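Local coordinates for protein DTDP-4-dehydrorhamnose reductase, rfbD ortholog (Clostridium acetobutylicum, PDB 1VL0) that probably catalyses the NAD(P)H-dependent reduction of dTDP-6-deoxy-L-lyxo-4-hexulose to dTDP-L-rhamnose, the last step of dTDP-L-rhamnose biosynthesis, at residues 100-105 with 150-155; 125-130 with 215-220; 185-190 with 244-249; 227-232 with 277-282. One frame throughout, in Å; residues are numbered along the deposited sequence.

Interaction 1: 100-105 with 150-155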
loop_
_atom_site.group_PDB
_atom_site.type_symbol
_atom_site.label_atom_id
_atom_site.label_comp_id
_atom_site.label_asym_id
_atom_site.label_seq_id
_atom_site.Cartn_x
_atom_site.Cartn_y
_atom_site.Cartn_z
ATOM N N ALA A 100 -10.535 1.069 -14.431
ATOM C CA ALA A 100 -11.004 1.050 -15.828
ATOM C C ALA A 100 -9.801 1.286 -16.727
ATOM O O ALA A 100 -9.662 0.665 -17.735
ATOM C CB ALA A 100 -12.060 2.101 -16.036
ATOM N N ALA A 101 -8.945 2.229 -16.351
ATOM C CA ALA A 101 -7.674 2.443 -17.037
ATOM C C ALA A 101 -6.855 1.168 -17.086
ATOM O O ALA A 101 -6.434 0.741 -18.160
ATOM C CB ALA A 101 -6.878 3.583 -16.388
ATOM N N TYR A 102 -6.595 0.574 -15.936
ATOM C CA TYR A 102 -5.880 -0.697 -15.869
ATOM C C TYR A 102 -6.385 -1.767 -16.836
ATOM O O TYR A 102 -5.612 -2.445 -17.473
ATOM C CB TYR A 102 -5.875 -1.252 -14.443
ATOM C CG TYR A 102 -5.046 -2.509 -14.317
ATOM C CD1 TYR A 102 -3.671 -2.444 -14.241
ATOM C CD2 TYR A 102 -5.649 -3.780 -14.326
ATOM C CE1 TYR A 102 -2.902 -3.600 -14.152
ATOM C CE2 TYR A 102 -4.891 -4.943 -14.267
ATOM C CZ TYR A 102 -3.509 -4.850 -14.176
ATOM O OH TYR A 102 -2.699 -5.961 -14.096
ATOM N N SER A 103 -7.695 -1.898 -16.939
ATOM C CA SER A 103 -8.307 -2.881 -17.809
ATOM C C SER A 103 -7.939 -2.681 -19.250
ATOM O O SER A 103 -7.910 -3.655 -19.967
ATOM C CB SER A 103 -9.831 -2.873 -17.646
ATOM O OG SER A 103 -10.132 -3.316 -16.311
ATOM N N VAL A 104 -7.632 -1.450 -19.672
ATOM C CA VAL A 104 -7.269 -1.188 -21.084
ATOM C C VAL A 104 -5.777 -0.844 -21.278
ATOM O O VAL A 104 -5.351 -0.448 -22.370
ATOM C CB VAL A 104 -8.216 -0.106 -21.727
ATOM C CG1 VAL A 104 -9.636 -0.614 -21.686
ATOM C CG2 VAL A 104 -8.125 1.270 -21.002
ATOM N N GLY A 105 -5.004 -1.003 -20.220
ATOM C CA GLY A 105 -3.569 -0.725 -20.236
ATOM C C GLY A 105 -3.214 0.749 -20.130
ATOM O O GLY A 105 -2.057 1.119 -20.432
ATOM N N ALA A 150 -3.489 1.457 -5.667
ATOM C CA ALA A 150 -3.779 0.034 -5.430
ATOM C C ALA A 150 -4.259 -0.626 -6.687
ATOM O O ALA A 150 -3.997 -1.785 -6.906
ATOM C CB ALA A 150 -4.847 -0.119 -4.372
ATOM N N LEU A 151 -4.972 0.128 -7.510
ATOM C CA LEU A 151 -5.649 -0.446 -8.672
ATOM C C LEU A 151 -4.950 -0.309 -10.032
ATOM O O LEU A 151 -5.423 -0.860 -11.007
ATOM C CB LEU A 151 -7.031 0.160 -8.757
ATOM C CG LEU A 151 -7.961 -0.225 -7.602
ATOM C CD1 LEU A 151 -9.138 0.691 -7.582
ATOM C CD2 LEU A 151 -8.390 -1.708 -7.688
ATOM N N ASN A 152 -3.862 0.462 -10.103
ATOM C CA ASN A 152 -3.143 0.711 -11.346
ATOM C C ASN A 152 -1.654 1.037 -11.068
ATOM O O ASN A 152 -1.363 2.115 -10.569
ATOM C CB ASN A 152 -3.839 1.850 -12.161
ATOM C CG ASN A 152 -3.387 1.911 -13.615
ATOM O OD1 ASN A 152 -2.271 1.489 -13.942
ATOM N ND2 ASN A 152 -4.255 2.418 -14.500
ATOM N N PRO A 153 -0.731 0.125 -11.413
ATOM C CA PRO A 153 0.719 0.389 -11.272
ATOM C C PRO A 153 1.329 1.519 -12.120
ATOM O O PRO A 153 2.447 1.941 -11.799
ATOM C CB PRO A 153 1.371 -0.942 -11.681
ATOM C CG PRO A 153 0.310 -1.948 -11.494
ATOM C CD PRO A 153 -0.961 -1.236 -11.922
ATOM N N LYS A 154 0.675 1.897 -13.234
ATOM C CA LYS A 154 1.022 3.053 -14.047
ATOM C C LYS A 154 0.274 4.284 -13.560
ATOM O O LYS A 154 -0.634 4.767 -14.197
ATOM C CB LYS A 154 0.812 2.785 -15.555
ATOM C CG LYS A 154 1.796 1.764 -16.103
ATOM C CD LYS A 154 1.693 1.543 -17.662
ATOM C CE LYS A 154 2.980 0.875 -18.199
ATOM N NZ LYS A 154 4.207 1.722 -18.052
ATOM N N TYR A 155 0.684 4.802 -12.385
ATOM C CA TYR A 155 0.040 5.932 -11.791
ATOM C C TYR A 155 0.976 7.130 -11.616
ATOM O O TYR A 155 2.191 6.995 -11.439
ATOM C CB TYR A 155 -0.593 5.580 -10.404
ATOM C CG TYR A 155 0.422 5.399 -9.338
ATOM C CD1 TYR A 155 0.974 4.160 -9.104
ATOM C CD2 TYR A 155 0.844 6.467 -8.553
ATOM C CE1 TYR A 155 1.937 3.992 -8.119
ATOM C CE2 TYR A 155 1.828 6.309 -7.586
ATOM C CZ TYR A 155 2.370 5.075 -7.382
ATOM O OH TYR A 155 3.336 4.888 -6.402
#
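The ring of Y102 reaches across to P153, and the two side chains cross obliquely, with CD1 of Y102 3.8 Å from CD of P153. The proline offers a rigid apolar methylene, well suited to lie against an aromatic ring. The ring is directed toward P153 because CG of Y102 stands anti to its backbone N (chi1 -175°). At the root of the side chain, CB of Y102 lies 3.5 Å from the carbonyl O of L151. The amide of N152 lies beside this root, its OD1 toward the ring edge. Its ND2 approaches CB of A101 to 3.4 Å, and the small methyl of an alanine leaves room for it. ND2 of N152 also lies 3.3 Å from N of Y102, but both are donors and do not bond; ND2 is instead held by the carbonyl oxygens of A98 and A106. At the other end of the same amide, OD1 of N152 accepts from N of K154 at 3.1 Å, closing an Asx turn that bends the chain just past its helix. G105, whose positive phi suits glycine, ends the facing helix in a Schellman motif. The contact thus ties the C-terminal end of helix 83-104 to the link between helix 136-151 and strand 155-164, beside strand 107-113, while Y102 and P153 also pack on other subunits of the assembly.

Interaction 2: 125-130 with 215-220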
loop_
_atom_site.group_PDB
_atom_site.type_symbol
_atom_site.label_atom_id
_atom_site.label_comp_id
_atom_site.label_asym_id
_atom_site.label_seq_id
_atom_site.Cartn_x
_atom_site.Cartn_y
_atom_site.Cartn_z
ATOM N N ILE A 125 7.066 20.470 2.890
ATOM C CA ILE A 125 6.656 19.092 3.123
ATOM C C ILE A 125 6.974 18.311 1.890
ATOM O O ILE A 125 6.599 18.718 0.806
ATOM C CB ILE A 125 5.158 19.045 3.420
ATOM C CG1 ILE A 125 4.830 19.941 4.614
ATOM C CG2 ILE A 125 4.716 17.649 3.693
ATOM C CD1 ILE A 125 3.329 20.297 4.641
ATOM N N THR A 126 7.667 17.188 2.050
ATOM C CA THR A 126 7.993 16.326 0.910
ATOM C C THR A 126 7.019 15.171 0.749
ATOM O O THR A 126 6.226 14.861 1.616
ATOM C CB THR A 126 9.385 15.727 0.972
ATOM O OG1 THR A 126 9.364 14.556 1.777
ATOM C CG2 THR A 126 10.396 16.661 1.536
ATOM N N GLU A 127 7.102 14.548 -0.409
ATOM C CA GLU A 127 6.268 13.408 -0.729
ATOM C C GLU A 127 6.503 12.198 0.197
ATOM O O GLU A 127 5.751 11.267 0.151
ATOM C CB GLU A 127 6.581 12.980 -2.155
ATOM C CG GLU A 127 6.245 14.011 -3.232
ATOM C CD GLU A 127 7.347 15.034 -3.529
ATOM O OE1 GLU A 127 8.227 15.289 -2.660
ATOM O OE2 GLU A 127 7.299 15.610 -4.639
ATOM N N PHE A 128 7.593 12.210 0.980
ATOM C CA PHE A 128 7.930 11.118 1.877
ATOM C C PHE A 128 7.481 11.387 3.317
ATOM O O PHE A 128 7.685 10.579 4.175
ATOM C CB PHE A 128 9.432 10.845 1.852
ATOM C CG PHE A 128 9.979 10.614 0.480
ATOM C CD1 PHE A 128 9.539 9.551 -0.277
ATOM C CD2 PHE A 128 10.880 11.487 -0.084
ATOM C CE1 PHE A 128 10.017 9.340 -1.592
ATOM C CE2 PHE A 128 11.359 11.285 -1.379
ATOM C CZ PHE A 128 10.927 10.184 -2.127
ATOM N N ASP A 129 6.892 12.541 3.558
ATOM C CA ASP A 129 6.359 12.875 4.847
ATOM C C ASP A 129 5.003 12.214 5.084
ATOM O O ASP A 129 4.307 11.871 4.150
ATOM C CB ASP A 129 6.237 14.395 4.950
ATOM C CG ASP A 129 7.589 15.073 5.088
ATOM O OD1 ASP A 129 8.521 14.420 5.611
ATOM O OD2 ASP A 129 7.799 16.230 4.713
ATOM N N GLU A 130 4.605 12.067 6.343
ATOM C CA GLU A 130 3.367 11.362 6.616
ATOM C C GLU A 130 2.093 12.196 6.545
ATOM O O GLU A 130 2.009 13.332 6.995
ATOM C CB GLU A 130 3.467 10.556 7.913
ATOM C CG GLU A 130 3.016 11.182 9.208
ATOM C CD GLU A 130 3.027 10.133 10.350
ATOM O OE1 GLU A 130 2.268 9.116 10.264
ATOM O OE2 GLU A 130 3.818 10.312 11.320
ATOM N N THR A 215 4.391 9.659 -6.927
ATOM C CA THR A 215 3.721 10.751 -6.294
ATOM C C THR A 215 4.600 11.989 -6.292
ATOM O O THR A 215 5.736 11.930 -5.826
ATOM C CB THR A 215 3.335 10.341 -4.857
ATOM O OG1 THR A 215 2.388 9.249 -4.919
ATOM C CG2 THR A 215 2.622 11.463 -4.099
ATOM N N PHE A 216 4.044 13.099 -6.787
ATOM C CA PHE A 216 4.764 14.370 -6.895
ATOM C C PHE A 216 3.989 15.486 -6.220
ATOM O O PHE A 216 2.811 15.596 -6.419
ATOM C CB PHE A 216 4.958 14.772 -8.357
ATOM C CG PHE A 216 5.765 13.767 -9.144
ATOM C CD1 PHE A 216 5.160 12.623 -9.650
ATOM C CD2 PHE A 216 7.138 13.923 -9.296
ATOM C CE1 PHE A 216 5.950 11.626 -10.405
ATOM C CE2 PHE A 216 7.892 12.958 -10.013
ATOM C CZ PHE A 216 7.301 11.825 -10.519
ATOM N N HIS A 217 4.691 16.352 -5.523
ATOM C CA HIS A 217 4.202 17.683 -5.174
ATOM C C HIS A 217 4.490 18.660 -6.303
ATOM O O HIS A 217 5.542 18.622 -6.948
ATOM C CB HIS A 217 4.907 18.162 -3.897
ATOM C CG HIS A 217 4.505 17.401 -2.681
ATOM N ND1 HIS A 217 5.131 17.560 -1.455
ATOM C CD2 HIS A 217 3.571 16.434 -2.512
ATOM C CE1 HIS A 217 4.541 16.767 -0.577
ATOM N NE2 HIS A 217 3.611 16.063 -1.192
ATOM N N CYS A 218 3.511 19.517 -6.593
ATOM C CA CYS A 218 3.634 20.514 -7.643
ATOM C C CYS A 218 2.900 21.790 -7.277
ATOM O O CYS A 218 1.720 21.970 -7.634
ATOM C CB CYS A 218 3.097 19.982 -8.971
ATOM S SG CYS A 218 3.467 21.192 -10.246
ATOM N N THR A 219 3.590 22.637 -6.500
ATOM C CA THR A 219 3.241 24.019 -6.354
ATOM C C THR A 219 4.387 24.912 -6.927
ATOM O O THR A 219 5.521 24.462 -7.168
ATOM C CB THR A 219 2.970 24.376 -4.878
ATOM O OG1 THR A 219 4.133 24.114 -4.076
ATOM C CG2 THR A 219 1.889 23.504 -4.309
ATOM N N CYS A 220 4.067 26.194 -7.104
ATOM C CA CYS A 220 5.057 27.144 -7.549
ATOM C C CYS A 220 6.169 27.295 -6.496
ATOM O O CYS A 220 6.022 26.881 -5.339
ATOM C CB CYS A 220 4.389 28.493 -7.947
ATOM S SG CYS A 220 3.566 28.504 -9.617
HETATM O O HOH W 1 7.793 17.076 -6.760
#
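E127 and H217 are joined first by hydrogen bonds: N of H217 donates to OE2 of E127 over 2.9 Å, an almost perfectly straight bond (179°) that meets the carboxylate from above its plane. The side-chain bond from ND1 of H217 to O of I125, at 2.9 Å, is strongly bent and weak; the firmer partner of this imidazole is R159, at NE2. A water extends the grip, donating to OE2 of E127 (2.6 Å) and to O of H217 (2.7 Å), and N of M267 also binds OE2, so a glutamate long enough to reach the strand collects several donors.

Stacking adds to this. CG of E127 lies over one face of the H217 ring, 3.8 Å from its centroid, a CH-pi contact, and the carboxylate and ring planes are only 11° apart. The bend at chi2 of E127 (87°) folds the acid over the imidazole.

Within 125-130, a type I turn from T126 to D129 is braced by an ST turn, OG1 of T126 accepting from N of F128. Carboxylate and water together occupy the side of strand 214-217 turned away from strand 155-164, a side-chain substitute for strand pairing on the mainly parallel sheet of this Rossmann-type reductase.

Interaction 3: 185-190 with 244-249; sequences KVVHDQ and TPCTTE
C246 lays its sulfur over the peptide that joins V186 to V187, SG standing 3.6 Å from C of V186. With chi1 at 71°, SG lies between its own backbone N and carbonyl carbon, and a small, only weakly polar thiol fits this buried place. The backbones beneath form a two-stranded parallel sheet, strands 183-187 and 242-246, whose short segments are twisted by 44°; it lies in the C-terminal half of the chain, which in extended short-chain reductases generally serves substrate binding.

The ladder is the usual parallel one, each strand bonding to residues that flank its partner. N of V186 donates to O of T244 (3.0 Å), O of V186 accepts from N of C246, and N of H188 donates to O of C246 in a nearly straight bond. P245 can be a proline because its N points away from the partner strand. On its face of the sheet, CB of P245 touches CB of H188 at 3.6 Å, the two side chains running side by side; the H188 ring is held by S225 through ND1, and helix 226-237 packs alongside.

Past the strands the two segments are joined by side chains. D189 grips T248 with both carboxylate oxygens, each met on its syn side: OD2 accepts from N of T248 at 2.8 Å and OD1 from the T248 hydroxyl at 2.6 Å. An aspartate is short enough to bind backbone and hydroxyl together. The same hydroxyl takes a further bond, fixing its rotation: NE2 of Q190 donates to OG1 of T248 at 2.9 Å, with OG1 almost in the plane of the amide.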
loop_
_atom_site.group_PDB
_atom_site.type_symbol
_atom_site.label_atom_id
_atom_site.label_comp_id
_atom_site.label_asym_id
_atom_site.label_seq_id
_atom_site.Cartn_x
_atom_site.Cartn_y
_atom_site.Cartn_z
ATOM N N LYS A 185 -9.650 42.243 5.403
ATOM C CA LYS A 185 -8.870 41.399 6.319
ATOM C C LYS A 185 -8.603 40.066 5.642
ATOM O O LYS A 185 -9.531 39.439 5.124
ATOM C CB LYS A 185 -9.631 41.175 7.624
ATOM C CG LYS A 185 -9.716 42.412 8.490
ATOM C CD LYS A 185 -10.441 42.097 9.806
ATOM C CE LYS A 185 -10.621 43.345 10.661
ATOM N NZ LYS A 185 -11.141 43.021 12.037
ATOM N N VAL A 186 -7.325 39.678 5.598
ATOM C CA VAL A 186 -6.902 38.409 4.987
ATOM C C VAL A 186 -5.970 37.665 5.963
ATOM O O VAL A 186 -5.097 38.270 6.571
ATOM C CB VAL A 186 -6.207 38.636 3.614
ATOM C CG1 VAL A 186 -5.858 37.311 2.944
ATOM C CG2 VAL A 186 -7.083 39.407 2.676
ATOM N N VAL A 187 -6.159 36.359 6.113
ATOM C CA VAL A 187 -5.362 35.578 7.069
ATOM C C VAL A 187 -3.892 35.590 6.738
ATOM O O VAL A 187 -3.497 35.352 5.584
ATOM C CB VAL A 187 -5.795 34.076 7.219
ATOM C CG1 VAL A 187 -7.098 33.979 7.966
ATOM C CG2 VAL A 187 -5.889 33.347 5.874
ATOM N N HIS A 188 -3.096 35.891 7.756
ATOM C CA HIS A 188 -1.629 35.898 7.662
ATOM C C HIS A 188 -0.963 34.684 8.395
ATOM O O HIS A 188 0.257 34.471 8.340
ATOM C CB HIS A 188 -1.105 37.210 8.241
ATOM C CG HIS A 188 0.291 37.542 7.834
ATOM N ND1 HIS A 188 0.818 37.195 6.604
ATOM C CD2 HIS A 188 1.262 38.224 8.480
ATOM C CE1 HIS A 188 2.060 37.637 6.520
ATOM N NE2 HIS A 188 2.351 38.267 7.642
ATOM N N ASP A 189 -1.779 33.885 9.073
ATOM C CA ASP A 189 -1.286 32.741 9.828
ATOM C C ASP A 189 -1.503 31.414 9.106
ATOM O O ASP A 189 -1.417 30.365 9.701
ATOM C CB ASP A 189 -1.864 32.728 11.254
ATOM C CG ASP A 189 -3.374 32.563 11.303
ATOM O OD1 ASP A 189 -4.018 32.401 10.249
ATOM O OD2 ASP A 189 -4.017 32.581 12.395
ATOM N N GLN A 190 -1.781 31.452 7.812
ATOM C CA GLN A 190 -1.827 30.232 7.004
ATOM C C GLN A 190 -0.898 30.455 5.810
ATOM O O GLN A 190 -1.032 31.460 5.125
ATOM C CB GLN A 190 -3.231 29.962 6.497
ATOM C CG GLN A 190 -4.324 29.749 7.598
ATOM C CD GLN A 190 -5.718 29.549 6.980
ATOM O OE1 GLN A 190 -5.842 29.046 5.847
ATOM N NE2 GLN A 190 -6.754 29.949 7.701
ATOM N N THR A 244 -5.371 44.249 5.654
ATOM C CA THR A 244 -4.972 44.071 7.046
ATOM C C THR A 244 -4.768 42.574 7.296
ATOM O O THR A 244 -5.629 41.759 6.948
ATOM C CB THR A 244 -6.082 44.624 7.969
ATOM O OG1 THR A 244 -6.068 46.048 7.923
ATOM C CG2 THR A 244 -5.806 44.369 9.415
ATOM N N PRO A 245 -3.638 42.201 7.898
ATOM C CA PRO A 245 -3.408 40.804 8.243
ATOM C C PRO A 245 -4.252 40.417 9.439
ATOM O O PRO A 245 -4.361 41.181 10.395
ATOM C CB PRO A 245 -1.909 40.750 8.582
ATOM C CG PRO A 245 -1.513 42.147 8.904
ATOM C CD PRO A 245 -2.522 43.071 8.309
ATOM N N CYS A 246 -4.869 39.246 9.390
ATOM C CA CYS A 246 -5.608 38.754 10.554
ATOM C C CYS A 246 -5.261 37.293 10.856
ATOM O O CYS A 246 -4.395 36.694 10.208
ATOM C CB CYS A 246 -7.107 38.937 10.344
ATOM S SG CYS A 246 -7.802 37.831 9.112
ATOM N N THR A 247 -5.921 36.743 11.873
ATOM C CA THR A 247 -5.749 35.354 12.244
ATOM C C THR A 247 -6.929 34.516 11.811
ATOM O O THR A 247 -7.983 35.021 11.466
ATOM C CB THR A 247 -5.556 35.188 13.749
ATOM O OG1 THR A 247 -6.793 35.449 14.431
ATOM C CG2 THR A 247 -4.564 36.218 14.293
ATOM N N THR A 248 -6.709 33.213 11.852
ATOM C CA THR A 248 -7.699 32.216 11.482
ATOM C C THR A 248 -8.887 32.206 12.457
ATOM O O THR A 248 -10.028 31.957 12.040
ATOM C CB THR A 248 -7.001 30.840 11.420
ATOM O OG1 THR A 248 -6.052 30.833 10.331
ATOM C CG2 THR A 248 -7.982 29.709 11.079
ATOM N N GLU A 249 -8.615 32.488 13.735
ATOM C CA GLU A 249 -9.651 32.457 14.791
ATOM C C GLU A 249 -10.708 33.528 14.600
ATOM O O GLU A 249 -11.856 33.358 14.996
ATOM C CB GLU A 249 -9.025 32.602 16.195
ATOM C CG GLU A 249 -8.317 31.349 16.696
#

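Interaction 4: 227-232 with 277-282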
loop_
_atom_site.group_PDB
_atom_site.type_symbol
_atom_site.label_atom_id
_atom_site.label_comp_id
_atom_site.label_asym_id
_atom_site.label_seq_id
_atom_site.Cartn_x
_atom_site.Cartn_y
_atom_site.Cartn_z
ATOM N N TYR A 227 -2.477 36.586 3.083
ATOM C CA TYR A 227 -2.299 38.028 3.192
ATOM C C TYR A 227 -1.247 38.524 2.157
ATOM O O TYR A 227 -1.501 39.412 1.355
ATOM C CB TYR A 227 -1.950 38.416 4.643
ATOM C CG TYR A 227 -1.399 39.825 4.770
ATOM C CD1 TYR A 227 -2.246 40.940 4.760
ATOM C CD2 TYR A 227 -0.019 40.041 4.834
ATOM C CE1 TYR A 227 -1.734 42.223 4.838
ATOM C CE2 TYR A 227 0.502 41.305 4.910
ATOM C CZ TYR A 227 -0.361 42.403 4.912
ATOM O OH TYR A 227 0.166 43.660 5.000
ATOM N N ASP A 228 -0.078 37.898 2.134
ATOM C CA ASP A 228 0.961 38.271 1.198
ATOM C C ASP A 228 0.468 38.105 -0.261
ATOM O O ASP A 228 0.811 38.881 -1.152
ATOM C CB ASP A 228 2.168 37.382 1.363
ATOM C CG ASP A 228 2.860 37.510 2.704
ATOM O OD1 ASP A 228 2.921 38.635 3.245
ATOM O OD2 ASP A 228 3.376 36.509 3.256
ATOM N N PHE A 229 -0.302 37.066 -0.490
ATOM C CA PHE A 229 -0.866 36.755 -1.828
ATOM C C PHE A 229 -1.768 37.931 -2.246
ATOM O O PHE A 229 -1.599 38.492 -3.337
ATOM C CB PHE A 229 -1.599 35.435 -1.705
ATOM C CG PHE A 229 -2.078 34.816 -2.989
ATOM C CD1 PHE A 229 -1.813 35.353 -4.251
ATOM C CD2 PHE A 229 -2.806 33.639 -2.925
ATOM C CE1 PHE A 229 -2.282 34.723 -5.416
ATOM C CE2 PHE A 229 -3.257 33.021 -4.096
ATOM C CZ PHE A 229 -3.007 33.580 -5.333
ATOM N N ALA A 230 -2.659 38.353 -1.340
ATOM C CA ALA A 230 -3.578 39.475 -1.584
ATOM C C ALA A 230 -2.813 40.778 -1.854
ATOM O O ALA A 230 -3.106 41.500 -2.808
ATOM C CB ALA A 230 -4.523 39.642 -0.414
ATOM N N VAL A 231 -1.820 41.071 -1.025
ATOM C CA VAL A 231 -1.026 42.275 -1.170
ATOM C C VAL A 231 -0.345 42.318 -2.543
ATOM O O VAL A 231 -0.294 43.370 -3.194
ATOM C CB VAL A 231 0.018 42.373 -0.011
ATOM C CG1 VAL A 231 1.036 43.499 -0.253
ATOM C CG2 VAL A 231 -0.706 42.656 1.275
ATOM N N GLU A 232 0.157 41.188 -3.011
ATOM C CA GLU A 232 0.786 41.157 -4.324
ATOM C C GLU A 232 -0.244 41.305 -5.426
ATOM O O GLU A 232 0.023 41.993 -6.391
ATOM C CB GLU A 232 1.617 39.904 -4.497
ATOM C CG GLU A 232 2.323 39.746 -5.844
ATOM C CD GLU A 232 3.505 40.684 -6.046
ATOM O OE1 GLU A 232 3.828 41.509 -5.162
ATOM O OE2 GLU A 232 4.132 40.565 -7.108
ATOM N N ARG A 277 7.755 27.872 -11.622
ATOM C CA ARG A 277 8.349 29.172 -11.476
ATOM C C ARG A 277 8.039 29.723 -10.110
ATOM O O ARG A 277 7.167 29.234 -9.393
ATOM C CB ARG A 277 7.807 30.134 -12.545
ATOM C CG ARG A 277 8.180 29.751 -13.945
ATOM C CD ARG A 277 7.407 30.462 -14.973
ATOM N NE ARG A 277 5.996 30.122 -14.890
ATOM C CZ ARG A 277 5.059 30.616 -15.660
ATOM N NH1 ARG A 277 5.355 31.507 -16.590
ATOM N NH2 ARG A 277 3.819 30.203 -15.509
ATOM N N GLU A 278 8.777 30.755 -9.761
ATOM C CA GLU A 278 8.525 31.527 -8.536
ATOM C C GLU A 278 7.094 32.055 -8.599
ATOM O O GLU A 278 6.630 32.504 -9.652
ATOM C CB GLU A 278 9.504 32.710 -8.466
ATOM C CG GLU A 278 10.948 32.354 -8.175
ATOM C CD GLU A 278 11.155 31.856 -6.762
ATOM O OE1 GLU A 278 10.353 32.227 -5.839
ATOM O OE2 GLU A 278 12.131 31.082 -6.589
ATOM N N TRP A 279 6.417 32.046 -7.450
ATOM C CA TRP A 279 5.008 32.287 -7.433
ATOM C C TRP A 279 4.654 33.663 -7.974
ATOM O O TRP A 279 3.702 33.820 -8.698
ATOM C CB TRP A 279 4.459 32.035 -6.032
ATOM C CG TRP A 279 4.768 33.009 -4.947
ATOM C CD1 TRP A 279 5.786 32.934 -4.036
ATOM C CD2 TRP A 279 4.001 34.168 -4.592
ATOM N NE1 TRP A 279 5.706 33.976 -3.145
ATOM C CE2 TRP A 279 4.630 34.760 -3.463
ATOM C CE3 TRP A 279 2.863 34.788 -5.127
ATOM C CZ2 TRP A 279 4.153 35.934 -2.863
ATOM C CZ3 TRP A 279 2.385 35.909 -4.548
ATOM C CH2 TRP A 279 3.029 36.486 -3.391
ATOM N N LYS A 280 5.472 34.658 -7.705
ATOM C CA LYS A 280 5.162 36.027 -8.180
ATOM C C LYS A 280 5.236 36.171 -9.688
ATOM O O LYS A 280 4.494 36.939 -10.291
ATOM C CB LYS A 280 6.099 37.023 -7.515
ATOM C CG LYS A 280 5.717 37.283 -6.052
ATOM C CD LYS A 280 6.634 38.281 -5.450
ATOM C CE LYS A 280 6.264 38.562 -3.995
ATOM N NZ LYS A 280 7.240 39.537 -3.442
ATOM N N GLU A 281 6.123 35.409 -10.305
ATOM C CA GLU A 281 6.249 35.403 -11.758
ATOM C C GLU A 281 5.019 34.778 -12.445
ATOM O O GLU A 281 4.520 35.289 -13.432
ATOM C CB GLU A 281 7.517 34.645 -12.127
ATOM C CG GLU A 281 7.865 34.618 -13.600
ATOM C CD GLU A 281 9.147 33.821 -13.914
ATOM O OE1 GLU A 281 9.896 33.460 -12.970
ATOM O OE2 GLU A 281 9.379 33.537 -15.119
ATOM N N SER A 282 4.575 33.626 -11.936
ATOM C CA SER A 282 3.422 32.965 -12.420
ATOM C C SER A 282 2.191 33.843 -12.264
ATOM O O SER A 282 1.320 33.908 -13.140
ATOM C CB SER A 282 3.231 31.645 -11.663
ATOM O OG SER A 282 4.236 30.729 -12.027
HETATM O O HOH W 2 6.383 41.860 -5.090
HETATM O O HOH W 3 4.584 39.611 -9.312
#
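Helix-to-helix packing joins the first turn of the C-terminal helix 279-290 to the side of helix 226-237, with E278 at the N-cap position and the next residue, W279, reaching across. The outer corner of the indole's six-membered ring does the touching: CH2 of W279 lies 3.9 Å from CB of E232 and, near the ring plane, 4.0 Å from O of D228. Its neighbour CZ3 meets CD1 of F229 at 4.2 Å, an oblique meeting of two rings. CG of W279 occupies the position between backbone N and carbonyl carbon (chi1 72°), which swings the indole toward the other helix. A large flat side chain suits the place, bridging the two helices while also packing on T193, P194 and C220.

The root of K280 lies over W279, its CG 3.6 Å above the centre of the ring, so that one indole face is covered by aliphatic chain. The lysine then runs out extended, at about a right angle to E232, whose OE2 comes within 3.8 Å of CD of K280. The buried carboxylate of E232 has a firm partner beyond the contact, OE1 forming a salt bridge with R235. Positive charge on both R235 and K280 would probably favour the ionised acid. Lysine and glutamate are too far apart for a salt bridge, with NZ of K280 4.3 Å from OE1 of E232, and a water spans the gap, donating to OE1 of E232 at 2.6 Å and accepting from NZ of K280 at 3.0 Å.

In the fold
Interaction 1 lies at one end of the molecule and interactions 3 and 4 at the other, across the chain's centre; the centres of 1 and 3 are about 43 Å apart. Interaction 2 stands between. It meets interaction 1 where CE2 of Y155 lies 4.0 Å from OG1 of T215, and interaction 4 where CB of C220 packs 3.2 Å from O of R277. Interactions 3 and 4 adjoin directly, N of Y227 probably bonding to O of V187 at 3.0 Å. The bound dinucleotide is nearest to interaction 4, about 8 Å from the F229 side chain, and about 11 Å from the side chains of H217 and Q190.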